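Local atomic coordinates of glucosidase (Croceicoccus marinus, PDB entry 5Z3K), a protein that probably hydrolyses O-glycosyl bonds, as a beta-glucosidase of glycoside hydrolase family 39. Residues V149-F154 / E259-Y264. Sequence-based numbering, arbitrary orientation.
Sequences VSHWEF and ELLLSY
H151 and E153 reach from the strand 151-154 across the inside of a barrel and meet L261 and S263 on the strand 259-266. H151 comes first. Its ring is held at one edge by S150, whose OG lies in the ring plane 2.7 Å from H151 ND1, a bond in which either partner could be the donor. That bond probably steadies the turn of the imidazole, whose CD2 carbon approaches the methyl CD1 of L261 obliquely, at 4.4 Å, a loose van der Waals touch. Off the NE2 corner of the ring the carboxylate of E259 stands near but not in contact, H151 NE2 lying 5.0 Å from E259 OE1; that oxygen forms a salt bridge with K298. W152 turns outward to the helices 123-138 and 169-186.

E153 carries the polar half of the contact. With CG anti to the backbone N (chi1 -179°) and the chain extended beyond it, the carboxylate is pushed well into the interior, where S263 OG donates to E153 OE1 at 2.7 Å. The hydroxyl arrives on the syn side, 33° out of the carboxylate plane. S225 also bonds OE1, while R55 and T108 hold OE2, so this buried acid is gripped at both oxygens and its charge is probably balanced by the arginine. A leucine here would probably leave R55 without its carboxylate mate and the S263 hydroxyl without its acceptor. The backbones stay far apart, E153 CA and S263 CA being 9.4 Å from each other: these are strands four and seven of an eight-stranded parallel TIM barrel, joined through side chains filling its core.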
loop_
_atom_site.group_PDB
_atom_site.type_symbol
_atom_site.label_atom_id
_atom_site.label_comp_id
_atom_site.label_asym_id
_atom_site.label_seq_id
_atom_site.Cartn_x
_atom_site.Cartn_y
_atom_site.Cartn_z
ATOM N N VAL A 149 1.869 -0.300 17.331
ATOM C CA VAL A 149 1.578 0.651 16.260
ATOM C C VAL A 149 2.753 1.607 16.146
ATOM O O VAL A 149 2.957 2.456 17.026
ATOM C CB VAL A 149 0.271 1.420 16.518
ATOM C CG1 VAL A 149 0.001 2.402 15.396
ATOM C CG2 VAL A 149 -0.871 0.449 16.656
ATOM N N SER A 150 3.502 1.505 15.043
ATOM C CA SER A 150 4.689 2.325 14.852
ATOM C C SER A 150 4.407 3.643 14.143
ATOM O O SER A 150 5.201 4.581 14.272
ATOM C CB SER A 150 5.737 1.547 14.050
ATOM O OG SER A 150 5.249 1.264 12.748
ATOM N N HIS A 151 3.310 3.732 13.402
ATOM C CA HIS A 151 3.008 4.880 12.566
ATOM C C HIS A 151 1.598 5.362 12.857
ATOM O O HIS A 151 0.663 4.557 12.903
ATOM C CB HIS A 151 3.143 4.511 11.090
ATOM C CG HIS A 151 4.558 4.405 10.621
ATOM N ND1 HIS A 151 5.411 3.410 11.052
ATOM C CD2 HIS A 151 5.276 5.172 9.764
ATOM C CE1 HIS A 151 6.592 3.568 10.478
ATOM N NE2 HIS A 151 6.535 4.628 9.690
ATOM N N TRP A 152 1.446 6.671 13.044
ATOM C CA TRP A 152 0.162 7.285 13.358
ATOM C C TRP A 152 -0.129 8.358 12.319
ATOM O O TRP A 152 0.624 9.336 12.190
ATOM C CB TRP A 152 0.168 7.848 14.785
ATOM C CG TRP A 152 0.279 6.754 15.810
ATOM C CD1 TRP A 152 1.424 6.155 16.252
ATOM C CD2 TRP A 152 -0.799 6.096 16.481
ATOM N NE1 TRP A 152 1.124 5.181 17.180
ATOM C CE2 TRP A 152 -0.234 5.126 17.334
ATOM C CE3 TRP A 152 -2.189 6.241 16.454
ATOM C CZ2 TRP A 152 -1.009 4.307 18.155
ATOM C CZ3 TRP A 152 -2.959 5.421 17.273
ATOM C CH2 TRP A 152 -2.363 4.465 18.108
ATOM N N GLU A 153 -1.204 8.159 11.565
ATOM C CA GLU A 153 -1.585 9.057 10.488
ATOM C C GLU A 153 -2.791 9.875 10.913
ATOM O O GLU A 153 -3.792 9.322 11.387
ATOM C CB GLU A 153 -1.917 8.282 9.206
ATOM C CG GLU A 153 -2.298 9.177 8.003
ATOM C CD GLU A 153 -2.660 8.368 6.766
ATOM O OE1 GLU A 153 -2.367 8.818 5.631
ATOM O OE2 GLU A 153 -3.232 7.269 6.935
ATOM N N PHE A 154 -2.717 11.179 10.707
ATOM C CA PHE A 154 -3.877 12.042 10.886
ATOM C C PHE A 154 -4.392 12.495 9.529
ATOM O O PHE A 154 -3.690 13.198 8.797
ATOM C CB PHE A 154 -3.573 13.270 11.745
ATOM C CG PHE A 154 -4.789 14.140 11.950
ATOM C CD1 PHE A 154 -5.687 13.864 12.969
ATOM C CD2 PHE A 154 -5.064 15.191 11.086
ATOM C CE1 PHE A 154 -6.837 14.640 13.144
ATOM C CE2 PHE A 154 -6.204 15.975 11.251
ATOM C CZ PHE A 154 -7.095 15.686 12.277
ATOM N N GLU A 259 9.566 11.262 5.323
ATOM C CA GLU A 259 9.316 10.201 4.358
ATOM C C GLU A 259 8.041 10.475 3.559
ATOM O O GLU A 259 7.154 11.229 3.981
ATOM C CB GLU A 259 9.207 8.848 5.065
ATOM C CG GLU A 259 10.500 8.382 5.707
ATOM C CD GLU A 259 10.438 6.933 6.151
ATOM O OE1 GLU A 259 9.390 6.295 5.939
ATOM O OE2 GLU A 259 11.437 6.434 6.704
ATOM N N LEU A 260 7.957 9.854 2.380
ATOM C CA LEU A 260 6.746 9.881 1.568
ATOM C C LEU A 260 5.988 8.574 1.773
ATOM O O LEU A 260 6.524 7.496 1.506
ATOM C CB LEU A 260 7.076 10.067 0.089
ATOM C CG LEU A 260 7.739 11.379 -0.320
ATOM C CD1 LEU A 260 7.498 11.629 -1.808
ATOM C CD2 LEU A 260 7.231 12.540 0.530
ATOM N N LEU A 261 4.748 8.663 2.237
ATOM C CA LEU A 261 3.934 7.474 2.464
ATOM C C LEU A 261 2.768 7.476 1.490
ATOM O O LEU A 261 1.944 8.397 1.502
ATOM C CB LEU A 261 3.435 7.418 3.909
ATOM C CG LEU A 261 3.022 6.039 4.426
ATOM C CD1 LEU A 261 3.159 6.009 5.943
ATOM C CD2 LEU A 261 1.596 5.721 4.019
ATOM N N LEU A 262 2.694 6.435 0.667
ATOM C CA LEU A 262 1.631 6.275 -0.317
ATOM C C LEU A 262 0.484 5.529 0.367
ATOM O O LEU A 262 0.495 4.300 0.465
ATOM C CB LEU A 262 2.180 5.549 -1.544
ATOM C CG LEU A 262 1.308 5.220 -2.755
ATOM C CD1 LEU A 262 0.505 6.444 -3.231
ATOM C CD2 LEU A 262 2.193 4.633 -3.869
ATOM N N SER A 263 -0.512 6.282 0.863
ATOM C CA SER A 263 -1.544 5.703 1.725
ATOM C C SER A 263 -2.595 4.908 0.965
ATOM O O SER A 263 -3.277 4.069 1.573
ATOM C CB SER A 263 -2.236 6.811 2.529
ATOM O OG SER A 263 -1.473 7.104 3.684
ATOM N N TYR A 264 -2.773 5.185 -0.327
ATOM C CA TYR A 264 -3.633 4.410 -1.218
ATOM C C TYR A 264 -2.925 4.311 -2.549
ATOM O O TYR A 264 -2.487 5.335 -3.085
ATOM C CB TYR A 264 -4.985 5.061 -1.525
ATOM C CG TYR A 264 -5.992 5.326 -0.432
ATOM C CD1 TYR A 264 -5.826 6.382 0.453
ATOM C CD2 TYR A 264 -7.173 4.601 -0.373
ATOM C CE1 TYR A 264 -6.783 6.667 1.420
ATOM C CE2 TYR A 264 -8.144 4.872 0.595
ATOM C CZ TYR A 264 -7.944 5.916 1.483
ATOM O OH TYR A 264 -8.907 6.200 2.447
#